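Local coordinates for protein novel immune-type receptor 11 (Ictalurus punctatus, PDB 2QTE) that is an immune-type receptor of channel catfish that probably takes part in allogeneic recognition through its immunoglobulin variable-like extracellular domain, at residues M19-S24 / Q74-N79. The protein carries 1 engineered substitution. Numbering follows the deposited sequence.
Sequences MECSMS and QKFDLN
D77 OD1 takes one firm bond across the contact, from C21 N, and a weak one from its neighbour F76 N. C21 N lies 3.1 Å from D77 OD1 and meets it from above the carboxylate plane. D77 CG lies anti to its carbonyl carbon, beside the backbone N (chi1 -52°), and this carries OD1 across to the C21 amide. The main bond of F76 N goes to C21 O, 2.9 Å away. Putting an alanine in place of this aspartate would probably leave the C21 amide without its acceptor and unpin the two segments at this point. Further along, M19 and L78 form an antiparallel hydrogen-bonded pair, with M19 N to L78 O and L78 N to M19 O both 2.8 Å. Their side chains run side by side, M19 CE meeting L78 CD2 at 3.8 Å. Strand 76-80 is the central strand of the three-stranded sheet of a V-set immunoglobulin beta-sandwich, and 19-24 continues from strand 17-19 at its side. C21 carries the disulfide to C93, which ties this sheet to the opposite one, and its SG sits at the edge of the F76 ring. The F76 ring also meets W34 of strand 32-37, nearly parallel to it. At the other end, M23 N bonds to Q74 O from well above the carbonyl plane. The M23 chain bends at chi2 and again at chi3 (101°), which sets CE 3.8 Å from F76 CB. M23 SD makes an oblique Met-aromatic contact, 5.4 Å from the F76 ring centroid and 46° off the ring normal.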
ATOM      1  N   MET A  19       2.725 -16.297   5.217  1.00 18.58           N
ATOM      2  CA  MET A  19       2.342 -15.006   5.803  1.00 20.45           C
ATOM      3  C   MET A  19       0.820 -14.975   5.888  1.00 19.48           C
ATOM      4  O   MET A  19       0.131 -15.274   4.939  1.00 17.70           O
ATOM      5  CB  MET A  19       2.883 -13.844   4.979  1.00 15.72           C
ATOM      6  CG  MET A  19       4.332 -13.954   4.751  1.00 15.28           C
ATOM      7  SD  MET A  19       5.098 -12.741   3.680  1.00 16.62           S
ATOM      8  CE  MET A  19       4.918 -13.485   2.039  1.00 11.73           C
ATOM      9  N   GLU A  20       0.314 -14.592   7.040  1.00 22.11           N
ATOM     10  CA  GLU A  20      -1.061 -14.787   7.406  1.00 26.87           C
ATOM     11  C   GLU A  20      -1.933 -13.544   7.206  1.00 28.66           C
ATOM     12  O   GLU A  20      -1.463 -12.429   7.350  1.00 27.00           O
ATOM     13  CB  GLU A  20      -1.092 -15.172   8.875  1.00 35.09           C
ATOM     14  CG  GLU A  20      -0.730 -16.628   9.167  1.00 44.89           C
ATOM     15  CD  GLU A  20       0.702 -16.813   9.618  1.00 52.69           C
ATOM     16  OE1 GLU A  20       1.211 -17.965   9.536  1.00 53.97           O
ATOM     17  OE2 GLU A  20       1.323 -15.812  10.057  1.00 52.01           O
ATOM     18  N   CYS A  21      -3.190 -13.749   6.842  1.00 26.01           N
ATOM     19  CA  CYS A  21      -4.183 -12.695   6.825  1.00 26.14           C
ATOM     20  C   CYS A  21      -5.505 -13.364   7.191  1.00 27.87           C
ATOM     21  O   CYS A  21      -5.871 -14.351   6.573  1.00 29.23           O
ATOM     22  CB  CYS A  21      -4.290 -12.088   5.441  1.00 25.40           C
ATOM     23  SG  CYS A  21      -5.563 -10.799   5.233  1.00 25.85           S
ATOM     24  N   SER A  22      -6.215 -12.850   8.193  1.00 30.90           N
ATOM     25  CA  SER A  22      -7.495 -13.464   8.583  1.00 35.82           C
ATOM     26  C   SER A  22      -8.645 -13.036   7.673  1.00 38.41           C
ATOM     27  O   SER A  22      -8.628 -11.957   7.068  1.00 38.77           O
ATOM     28  CB  SER A  22      -7.801 -13.251  10.073  1.00 41.56           C
ATOM     29  OG  SER A  22      -9.060 -13.821  10.444  1.00 45.36           O
ATOM     30  N   MET A  23      -9.639 -13.906   7.575  1.00 39.73           N
ATOM     31  CA  MET A  23     -10.775 -13.743   6.688  1.00 43.21           C
ATOM     32  C   MET A  23     -12.002 -13.322   7.508  1.00 47.77           C
ATOM     33  O   MET A  23     -12.936 -12.700   6.984  1.00 49.68           O
ATOM     34  CB  MET A  23     -11.042 -15.087   5.978  1.00 43.57           C
ATOM     35  CG  MET A  23     -11.936 -15.043   4.780  1.00 42.71           C
ATOM     36  SD  MET A  23     -11.074 -14.326   3.396  1.00 48.30           S
ATOM     37  CE  MET A  23     -10.596 -15.764   2.439  1.00 43.50           C
ATOM     38  N   SER A  24     -11.987 -13.645   8.800  1.00 51.53           N
ATOM     39  CA  SER A  24     -13.203 -13.554   9.613  1.00 56.29           C
ATOM     40  C   SER A  24     -13.991 -12.262   9.352  1.00 59.38           C
ATOM     41  O   SER A  24     -15.212 -12.316   9.150  1.00 56.21           O
ATOM     42  CB  SER A  24     -12.932 -13.807  11.106  1.00 55.65           C
ATOM     43  OG  SER A  24     -11.608 -13.455  11.506  1.00 53.18           O
ATOM     44  N   GLN A  74     -11.629 -18.931   7.085  1.00 41.26           N
ATOM     45  CA  GLN A  74     -10.894 -18.299   8.154  1.00 43.42           C
ATOM     46  C   GLN A  74      -9.585 -17.692   7.683  1.00 40.09           C
ATOM     47  O   GLN A  74      -9.058 -16.798   8.350  1.00 43.39           O
ATOM     48  CB  GLN A  74     -10.676 -19.269   9.320  1.00 45.36           C
ATOM     49  CG  GLN A  74     -12.008 -19.722  10.022  1.00 56.09           C
ATOM     50  CD  GLN A  74     -12.599 -21.013   9.429  1.00 59.09           C
ATOM     51  OE1 GLN A  74     -13.354 -20.992   8.444  1.00 56.97           O
ATOM     52  NE2 GLN A  74     -12.246 -22.144  10.035  1.00 58.25           N
ATOM     53  N   LYS A  75      -9.083 -18.136   6.530  1.00 31.87           N
ATOM     54  CA  LYS A  75      -7.698 -17.850   6.146  1.00 27.78           C
ATOM     55  C   LYS A  75      -7.565 -17.270   4.767  1.00 22.90           C
ATOM     56  O   LYS A  75      -8.273 -17.659   3.845  1.00 20.97           O
ATOM     57  CB  LYS A  75      -6.865 -19.138   6.188  1.00 34.04           C
ATOM     58  CG  LYS A  75      -6.686 -19.732   7.562  1.00 36.29           C
ATOM     59  CD  LYS A  75      -5.847 -20.990   7.510  1.00 43.05           C
ATOM     60  CE  LYS A  75      -5.754 -21.614   8.875  1.00 43.07           C
ATOM     61  NZ  LYS A  75      -4.527 -22.449   9.021  1.00 43.96           N
ATOM     62  N   PHE A  76      -6.627 -16.354   4.604  1.00 19.29           N
ATOM     63  CA  PHE A  76      -6.274 -15.923   3.286  1.00 17.21           C
ATOM     64  C   PHE A  76      -4.756 -15.818   3.324  1.00 16.20           C
ATOM     65  O   PHE A  76      -4.182 -14.720   3.206  1.00 16.52           O
ATOM     66  CB  PHE A  76      -6.978 -14.602   3.015  1.00 15.05           C
ATOM     67  CG  PHE A  76      -6.837 -14.096   1.612  1.00 16.95           C
ATOM     68  CD1 PHE A  76      -7.376 -14.801   0.537  1.00 19.31           C
ATOM     69  CD2 PHE A  76      -6.197 -12.887   1.356  1.00 13.79           C
ATOM     70  CE1 PHE A  76      -7.250 -14.344  -0.753  1.00 16.73           C
ATOM     71  CE2 PHE A  76      -6.070 -12.431   0.048  1.00 14.26           C
ATOM     72  CZ  PHE A  76      -6.595 -13.146  -1.005  1.00 16.98           C
ATOM     73  N   ASP A  77      -4.106 -16.952   3.555  1.00 14.29           N
ATOM     74  CA  ASP A  77      -2.652 -16.927   3.860  1.00 14.90           C
ATOM     75  C   ASP A  77      -1.808 -17.211   2.631  1.00 13.64           C
ATOM     76  O   ASP A  77      -2.127 -18.087   1.859  1.00 14.49           O
ATOM     77  CB  ASP A  77      -2.299 -17.927   4.938  1.00 17.91           C
ATOM     78  CG  ASP A  77      -3.166 -17.791   6.191  1.00 25.02           C
ATOM     79  OD1 ASP A  77      -3.787 -16.716   6.403  1.00 27.17           O
ATOM     80  OD2 ASP A  77      -3.175 -18.747   6.983  1.00 23.46           O
ATOM     81  N   LEU A  78      -0.687 -16.503   2.512  1.00 13.91           N
ATOM     82  CA  LEU A  78       0.183 -16.617   1.365  1.00 15.11           C
ATOM     83  C   LEU A  78       1.370 -17.555   1.734  1.00 16.05           C
ATOM     84  O   LEU A  78       1.994 -17.344   2.749  1.00 19.47           O
ATOM     85  CB  LEU A  78       0.648 -15.192   1.033  1.00 16.69           C
ATOM     86  CG  LEU A  78       1.534 -14.886  -0.173  1.00 26.99           C
ATOM     87  CD1 LEU A  78       0.892 -15.338  -1.464  1.00 21.69           C
ATOM     88  CD2 LEU A  78       1.798 -13.374  -0.171  1.00 23.02           C
ATOM     89  N   ASN A  79       1.661 -18.589   0.944  1.00 14.19           N
ATOM     90  CA  ASN A  79       2.801 -19.469   1.215  1.00 15.70           C
ATOM     91  C   ASN A  79       3.872 -19.316   0.127  1.00 16.26           C
ATOM     92  O   ASN A  79       3.556 -18.983  -1.009  1.00 16.79           O
ATOM     93  CB  ASN A  79       2.380 -20.912   1.190  1.00 13.84           C
ATOM     94  CG  ASN A  79       1.070 -21.151   1.897  1.00 16.62           C
ATOM     95  OD1 ASN A  79       0.982 -20.875   3.084  1.00 14.15           O
ATOM     96  ND2 ASN A  79       0.063 -21.661   1.189  1.00 15.94           N
TER